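Local coordinates for mandelate racemase/muconate lactonizing enzyme family protein (Sorangium cellulosum, PDB 3S5S) that is of unknown precise function but has the two-domain architecture of the enolase superfamily, an N-terminal capping domain joined to a C-terminal beta/alpha barrel, at residues 90-95 with 102-107; 137-142 with 327-332; 218-223 with 319-324. One frame throughout, in Å; residues are numbered along the deposited sequence.

Contact 1. Residues 90-95 with 102-107; sequences RALREA and AARCAI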
# COMPACT_ATOMS: atom_id res chain seq x y z
N ARG A 90 -0.85 -0.78 13.21
CA ARG A 90 0.25 0.04 13.63
C ARG A 90 0.46 -0.17 15.14
O ARG A 90 1.59 -0.35 15.60
CB ARG A 90 -0.02 1.50 13.29
CG ARG A 90 1.12 2.46 13.64
CD ARG A 90 0.92 3.86 13.01
NE ARG A 90 1.10 3.90 11.54
CZ ARG A 90 0.10 4.00 10.65
NH1 ARG A 90 -1.16 4.05 11.06
NH2 ARG A 90 0.36 4.02 9.32
N ALA A 91 -0.64 -0.19 15.90
CA ALA A 91 -0.56 -0.35 17.35
C ALA A 91 -0.15 -1.77 17.75
O ALA A 91 0.53 -1.93 18.70
CB ALA A 91 -1.87 0.09 18.05
N LEU A 92 -0.57 -2.80 17.04
CA LEU A 92 -0.04 -4.14 17.33
C LEU A 92 1.46 -4.18 17.03
O LEU A 92 2.24 -4.65 17.84
CB LEU A 92 -0.76 -5.25 16.56
CG LEU A 92 -2.28 -5.32 16.60
CD1 LEU A 92 -2.78 -6.12 15.39
CD2 LEU A 92 -2.84 -5.87 17.94
N ARG A 93 1.86 -3.67 15.87
CA ARG A 93 3.24 -3.69 15.50
C ARG A 93 4.11 -2.93 16.54
O ARG A 93 5.24 -3.35 16.86
CB ARG A 93 3.43 -3.22 14.05
CG ARG A 93 4.64 -2.31 13.78
CD ARG A 93 5.14 -2.38 12.35
NE ARG A 93 6.30 -3.30 12.29
CZ ARG A 93 7.58 -2.97 12.54
NH1 ARG A 93 8.52 -3.92 12.48
NH2 ARG A 93 7.94 -1.72 12.86
N GLU A 94 3.60 -1.84 17.09
CA GLU A 94 4.43 -1.09 18.00
C GLU A 94 4.54 -1.81 19.36
O GLU A 94 5.64 -1.96 19.89
CB GLU A 94 3.93 0.33 18.12
CG GLU A 94 5.06 1.34 18.30
CD GLU A 94 4.56 2.79 18.43
OE1 GLU A 94 4.98 3.47 19.42
OE2 GLU A 94 3.73 3.22 17.56
N ALA A 95 3.41 -2.28 19.89
CA ALA A 95 3.39 -3.05 21.15
C ALA A 95 4.09 -4.42 21.07
O ALA A 95 4.30 -5.05 22.09
CB ALA A 95 1.96 -3.18 21.71
N ALA A 102 2.47 -13.85 13.34
CA ALA A 102 1.33 -14.75 13.05
C ALA A 102 0.09 -14.36 13.82
O ALA A 102 -1.01 -14.47 13.29
CB ALA A 102 1.68 -16.21 13.37
N ALA A 103 0.26 -13.94 15.07
CA ALA A 103 -0.82 -13.41 15.91
C ALA A 103 -1.38 -12.12 15.32
O ALA A 103 -2.60 -11.91 15.32
CB ALA A 103 -0.32 -13.14 17.41
N ARG A 104 -0.47 -11.26 14.83
CA ARG A 104 -0.89 -9.98 14.26
C ARG A 104 -1.63 -10.14 12.96
O ARG A 104 -2.54 -9.39 12.65
CB ARG A 104 0.29 -9.04 14.10
CG ARG A 104 0.70 -8.47 15.47
CD ARG A 104 1.74 -7.41 15.34
NE ARG A 104 2.98 -7.88 14.74
CZ ARG A 104 3.48 -7.45 13.57
NH1 ARG A 104 4.63 -7.93 13.16
NH2 ARG A 104 2.86 -6.53 12.83
N CYS A 105 -1.27 -11.18 12.23
CA CYS A 105 -1.91 -11.44 10.95
C CYS A 105 -3.32 -11.97 11.23
O CYS A 105 -4.27 -11.50 10.63
CB CYS A 105 -1.06 -12.39 10.09
SG CYS A 105 -1.90 -13.03 8.59
N ALA A 106 -3.45 -12.90 12.17
CA ALA A 106 -4.73 -13.42 12.60
C ALA A 106 -5.73 -12.31 12.93
O ALA A 106 -6.90 -12.36 12.48
CB ALA A 106 -4.54 -14.30 13.81
N ILE A 107 -5.26 -11.32 13.69
CA ILE A 107 -6.08 -10.24 14.19
C ILE A 107 -6.48 -9.32 13.05
O ILE A 107 -7.66 -9.07 12.85
CB ILE A 107 -5.36 -9.47 15.33
CG1 ILE A 107 -5.26 -10.36 16.59
CG2 ILE A 107 -6.07 -8.22 15.60
CD1 ILE A 107 -4.39 -9.86 17.74
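L92 and R104 face each other where helices 85-96 and 101-117 run nearly antiparallel, their short axis segments 10.5 Å apart with 165° between directions. This is a helical hairpin of the N-terminal capping domain found in mandelate racemase and muconate lactonizing enzyme relatives. At the level of L92 and R104 the CA atoms come within 6.7 Å of each other.

The two side chains run antiparallel alongside each other, so each meets the stem of the other: L92 CB lies 3.5 Å from R104 CD. With L92 CG beside the backbone N (chi1 -52°), the isobutyl group continues toward helix 101-117, where CD1 packs against I107 CG2 at 3.9 Å. A76 and V77 of helix 74-77 also touch L92, and V77 reaches I107, which makes this apolar side of the hairpin continuous with the buried packing against helix 74-77.

R104 carries the polar side. Its chain bends at the third torsion (chi3 -61°) and brings the guanidinium alongside R93, whose CA lies over one face and whose CB sits 3.6 Å from R104 NH2. R93 NE and R104 NH2 are only 4.7 Å apart, but E279 OE2 of helix 272-289 makes a salt bridge to both, so one carboxylate of the barrel domain probably offsets both charges and ties both helices of the hairpin to the other domain. R90, on the far side of helix 85-96, serves the dimer instead, giving hydrogen bonds to L316 O and S130 OG of the second subunit. R104 NE donates a hydrogen bond to the backbone O of G99, in the link between the two helices.

Contact 2. Residues 137-142 with 327-332; sequences DITITT and PLFLAE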
# COMPACT_ATOMS: atom_id res chain seq x y z
N ASP A 137 1.58 -23.63 -7.47
CA ASP A 137 2.53 -24.74 -7.49
C ASP A 137 2.14 -25.73 -6.38
O ASP A 137 1.20 -25.47 -5.62
CB ASP A 137 3.99 -24.26 -7.33
CG ASP A 137 4.30 -23.71 -5.95
OD1 ASP A 137 3.75 -24.17 -4.93
OD2 ASP A 137 5.13 -22.81 -5.86
N ILE A 138 2.83 -26.86 -6.31
CA ILE A 138 2.67 -27.80 -5.22
C ILE A 138 4.04 -28.28 -4.84
O ILE A 138 4.98 -28.28 -5.64
CB ILE A 138 1.76 -29.01 -5.59
CG1 ILE A 138 1.34 -29.80 -4.32
CG2 ILE A 138 2.43 -29.90 -6.67
CD1 ILE A 138 0.54 -31.13 -4.59
N THR A 139 4.16 -28.70 -3.60
CA THR A 139 5.45 -28.83 -3.04
C THR A 139 5.82 -30.28 -2.81
O THR A 139 5.01 -31.08 -2.42
CB THR A 139 5.63 -27.86 -1.82
OG1 THR A 139 6.69 -28.32 -0.98
CG2 THR A 139 4.40 -27.76 -1.03
N ILE A 140 7.04 -30.61 -3.18
CA ILE A 140 7.58 -31.93 -2.96
C ILE A 140 8.55 -31.86 -1.80
O ILE A 140 9.69 -31.35 -1.90
CB ILE A 140 8.21 -32.49 -4.20
CG1 ILE A 140 7.10 -32.69 -5.24
CG2 ILE A 140 8.89 -33.82 -3.89
CD1 ILE A 140 7.58 -32.94 -6.64
N THR A 141 8.05 -32.36 -0.67
CA THR A 141 8.68 -32.15 0.63
C THR A 141 9.67 -33.27 0.94
O THR A 141 9.57 -34.34 0.35
CB THR A 141 7.61 -32.02 1.73
OG1 THR A 141 8.23 -31.52 2.91
CG2 THR A 141 6.90 -33.35 2.02
N THR A 142 10.62 -33.01 1.86
CA THR A 142 11.78 -33.90 2.09
C THR A 142 11.43 -35.36 2.35
O THR A 142 10.41 -35.68 2.96
CB THR A 142 12.77 -33.41 3.22
OG1 THR A 142 12.04 -32.87 4.35
CG2 THR A 142 13.76 -32.38 2.67
N PRO A 327 -3.44 -26.43 2.11
CA PRO A 327 -4.69 -27.17 2.35
C PRO A 327 -4.67 -28.56 1.73
O PRO A 327 -5.37 -29.47 2.21
CB PRO A 327 -5.76 -26.29 1.70
CG PRO A 327 -5.21 -24.93 1.86
CD PRO A 327 -3.74 -25.10 1.54
N LEU A 328 -3.86 -28.75 0.68
CA LEU A 328 -3.67 -30.08 0.13
C LEU A 328 -3.01 -31.04 1.08
O LEU A 328 -3.11 -32.25 0.87
CB LEU A 328 -2.94 -30.06 -1.23
CG LEU A 328 -3.48 -29.13 -2.34
CD1 LEU A 328 -2.62 -29.17 -3.61
CD2 LEU A 328 -4.90 -29.44 -2.66
N PHE A 329 -2.36 -30.52 2.13
CA PHE A 329 -1.54 -31.36 3.04
C PHE A 329 -2.23 -31.70 4.38
O PHE A 329 -1.69 -32.45 5.24
CB PHE A 329 -0.21 -30.66 3.33
CG PHE A 329 0.72 -30.67 2.18
CD1 PHE A 329 0.63 -29.70 1.20
CD2 PHE A 329 1.66 -31.66 2.06
CE1 PHE A 329 1.48 -29.73 0.10
CE2 PHE A 329 2.53 -31.69 0.96
CZ PHE A 329 2.44 -30.73 -0.02
N LEU A 330 -3.41 -31.12 4.55
CA LEU A 330 -4.19 -31.25 5.77
C LEU A 330 -5.25 -32.34 5.63
O LEU A 330 -6.01 -32.37 4.64
CB LEU A 330 -4.85 -29.92 6.10
CG LEU A 330 -3.90 -28.73 6.27
CD1 LEU A 330 -4.70 -27.50 6.61
CD2 LEU A 330 -2.87 -28.95 7.36
N ALA A 331 -5.30 -33.19 6.65
CA ALA A 331 -6.16 -34.35 6.69
C ALA A 331 -7.59 -33.98 6.96
O ALA A 331 -8.47 -34.82 6.88
CB ALA A 331 -5.67 -35.32 7.76
N GLU A 332 -7.83 -32.74 7.32
CA GLU A 332 -9.20 -32.25 7.53
C GLU A 332 -9.30 -30.83 7.10
O GLU A 332 -8.30 -30.14 6.95
CB GLU A 332 -9.57 -32.27 9.01
CG GLU A 332 -10.00 -33.57 9.51
CD GLU A 332 -9.53 -33.83 10.94
OE1 GLU A 332 -9.35 -32.85 11.72
OE2 GLU A 332 -9.34 -35.04 11.26
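Apolar contact joins I138 to L328: the isoleucine chain is extended (chi1 -166°) and carries CD1 to 3.8 Å from L328 CD1, the two side chains roughly perpendicular to each other. I138 CG1 also lies near the ring of F329, 4.4 Å from CE1.

Aromatic contact centres on that ring, whose end is directed at T139. F329 CZ comes 3.5 Å from T139 O, which lies at the ring edge and in its plane, an arrangement that sets the slightly positive ring hydrogens against a carbonyl oxygen. In T139 a chi1 of 159° turns OG1 away to K164 O, in a weak hydrogen bond, and leaves the methyl CG2 to meet the ring, 3.7 Å from F329 CZ.

T139 belongs to 133-140, the first strand of the beta/alpha barrel, while 327-332 is the irregular chain that leaves the last barrel strand, 319-322. That loop turns toward the N-terminal domain: F23 of strand 7-25 touches T139 and meets the F329 ring with the planes at about 60°.

Backbone hydrogen bonding links F329 with H20 of the same strand, and the carbonyl of T141 accepts from R178 NH2.

Contact 3. Residues 218-223 with 319-324; sequences VALLEQ and FSFVDL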
# COMPACT_ATOMS: atom_id res chain seq x y z
N VAL A 218 14.55 -24.88 -14.11
CA VAL A 218 14.55 -24.27 -12.78
C VAL A 218 14.09 -22.84 -12.94
O VAL A 218 14.77 -22.02 -13.53
CB VAL A 218 15.97 -24.32 -12.09
CG1 VAL A 218 15.98 -23.53 -10.76
CG2 VAL A 218 16.42 -25.75 -11.88
N ALA A 219 12.91 -22.54 -12.44
CA ALA A 219 12.32 -21.22 -12.61
C ALA A 219 12.69 -20.27 -11.47
O ALA A 219 12.59 -19.05 -11.62
CB ALA A 219 10.81 -21.37 -12.72
N LEU A 220 13.12 -20.82 -10.33
CA LEU A 220 13.42 -19.99 -9.18
C LEU A 220 14.28 -20.75 -8.18
O LEU A 220 14.03 -21.93 -7.93
CB LEU A 220 12.11 -19.55 -8.51
CG LEU A 220 12.15 -18.57 -7.35
CD1 LEU A 220 12.61 -17.20 -7.82
CD2 LEU A 220 10.76 -18.48 -6.69
N LEU A 221 15.30 -20.08 -7.62
CA LEU A 221 15.98 -20.59 -6.45
C LEU A 221 15.59 -19.78 -5.21
O LEU A 221 16.04 -18.66 -5.04
CB LEU A 221 17.47 -20.50 -6.63
CG LEU A 221 18.37 -20.88 -5.46
CD1 LEU A 221 18.32 -22.35 -5.06
CD2 LEU A 221 19.77 -20.54 -5.89
N GLU A 222 14.80 -20.38 -4.33
CA GLU A 222 14.28 -19.69 -3.18
C GLU A 222 15.13 -19.75 -1.89
O GLU A 222 15.43 -20.85 -1.37
CB GLU A 222 12.90 -20.24 -2.87
CG GLU A 222 12.31 -19.49 -1.73
CD GLU A 222 10.90 -19.80 -1.55
OE1 GLU A 222 10.31 -19.18 -0.67
OE2 GLU A 222 10.37 -20.66 -2.27
N GLN A 223 15.49 -18.57 -1.38
CA GLN A 223 16.24 -18.42 -0.13
C GLN A 223 17.22 -19.57 0.18
O GLN A 223 17.08 -20.26 1.20
CB GLN A 223 15.26 -18.29 1.04
CG GLN A 223 15.95 -17.96 2.33
CD GLN A 223 16.31 -16.51 2.41
OE1 GLN A 223 15.53 -15.65 1.97
NE2 GLN A 223 17.47 -16.21 2.97
N PHE A 319 1.41 -11.00 -9.68
CA PHE A 319 2.19 -12.03 -9.03
C PHE A 319 2.73 -13.02 -10.04
O PHE A 319 1.99 -13.42 -10.92
CB PHE A 319 1.43 -12.70 -7.91
CG PHE A 319 1.45 -11.91 -6.64
CD1 PHE A 319 0.76 -10.67 -6.55
CD2 PHE A 319 2.21 -12.33 -5.55
CE1 PHE A 319 0.79 -9.88 -5.39
CE2 PHE A 319 2.24 -11.55 -4.37
CZ PHE A 319 1.54 -10.32 -4.29
N SER A 320 4.03 -13.33 -9.97
CA SER A 320 4.65 -14.34 -10.87
C SER A 320 4.62 -15.76 -10.31
O SER A 320 4.66 -16.71 -11.05
CB SER A 320 6.11 -13.98 -11.21
OG SER A 320 6.24 -12.64 -11.67
N PHE A 321 4.56 -15.90 -9.00
CA PHE A 321 4.61 -17.20 -8.39
C PHE A 321 3.49 -17.24 -7.38
O PHE A 321 3.30 -16.30 -6.59
CB PHE A 321 5.96 -17.43 -7.74
CG PHE A 321 7.10 -17.52 -8.74
CD1 PHE A 321 7.91 -16.41 -9.00
CD2 PHE A 321 7.36 -18.71 -9.43
CE1 PHE A 321 8.96 -16.49 -9.92
CE2 PHE A 321 8.41 -18.77 -10.38
CZ PHE A 321 9.20 -17.66 -10.61
N VAL A 322 2.74 -18.33 -7.41
CA VAL A 322 1.78 -18.60 -6.41
C VAL A 322 2.10 -19.95 -5.72
O VAL A 322 2.16 -21.00 -6.36
CB VAL A 322 0.39 -18.59 -7.05
CG1 VAL A 322 -0.69 -18.89 -6.03
CG2 VAL A 322 0.16 -17.23 -7.78
N ASP A 323 2.30 -19.92 -4.42
CA ASP A 323 2.67 -21.11 -3.67
C ASP A 323 1.72 -21.25 -2.48
O ASP A 323 2.12 -21.00 -1.32
CB ASP A 323 4.11 -20.95 -3.17
CG ASP A 323 4.56 -22.10 -2.28
OD1 ASP A 323 4.16 -23.28 -2.48
OD2 ASP A 323 5.34 -21.85 -1.37
N LEU A 324 0.47 -21.65 -2.77
CA LEU A 324 -0.64 -21.67 -1.81
C LEU A 324 -1.27 -23.05 -1.69
O LEU A 324 -2.46 -23.24 -1.97
CB LEU A 324 -1.71 -20.67 -2.24
CG LEU A 324 -1.23 -19.22 -2.25
CD1 LEU A 324 -2.35 -18.26 -2.76
CD2 LEU A 324 -0.62 -18.76 -0.84
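F321 gives up more surface here than any other residue of the two segments, sending its ring across the inside of the beta/alpha barrel from strand 319-322 to L220 and A219 of strand 217-222. These are the eighth and the fourth of the eight parallel strands that line the barrel, so they face each other across its interior; the CA atoms of L220 and F321 stay 9.3 Å apart and it is the side chains that meet across the gap.

L220 supplies the main partner. With chi1 at -174° L220 CG points away from its backbone N, and CD2 settles over one face of the F321 ring in a CH-pi contact, 4.1 Å from the ring centroid and just 4° off the normal. L220 CB meets the ring's far end, 4.1 Å from F321 CZ.

A219 completes the seat with a methyl and a carbonyl. A219 CB packs 4.2 Å from F321 CE2, and A219 O stands 3.8 Å from F321 CZ, approaching the ring obliquely. I192 of strand 190-194 touches both L220 and F321, while M295 of strand 293-296 adds to the packing on F321.

This apolar layer underlies a polar one at the C-terminal ends of the strands, the active-site end of barrels of this family. There E222 approaches D194 and D247, carboxylates on consecutive strand ends such as those that hold a metal in enolase relatives. E222 OE2 and D323 OD2, 5.2 Å apart, are joined through K164 NZ, which makes a salt bridge to each.

Overall arrangement
Contact 1 comes first along the chain, in the N-terminal domain, on the opposite side of the chain's centre from contacts 2 and 3, whose centres are about 28 and 27 Å from its own. Contacts 2 and 3 both reach the barrel sheet; their centres are about 16 Å apart, yet they touch. In sequence contact 3 falls wholly between the two halves of contact 2. D137 N lies 2.9 Å from V322 O, a probable hydrogen bond consistent with barrel closure between first and last strands. Contact 3 packs the barrel interior, contact 2 sets the first strand against the loop after the last, next to strand 7-25 of the N-terminal domain, and contact 1 builds that domain's helical part.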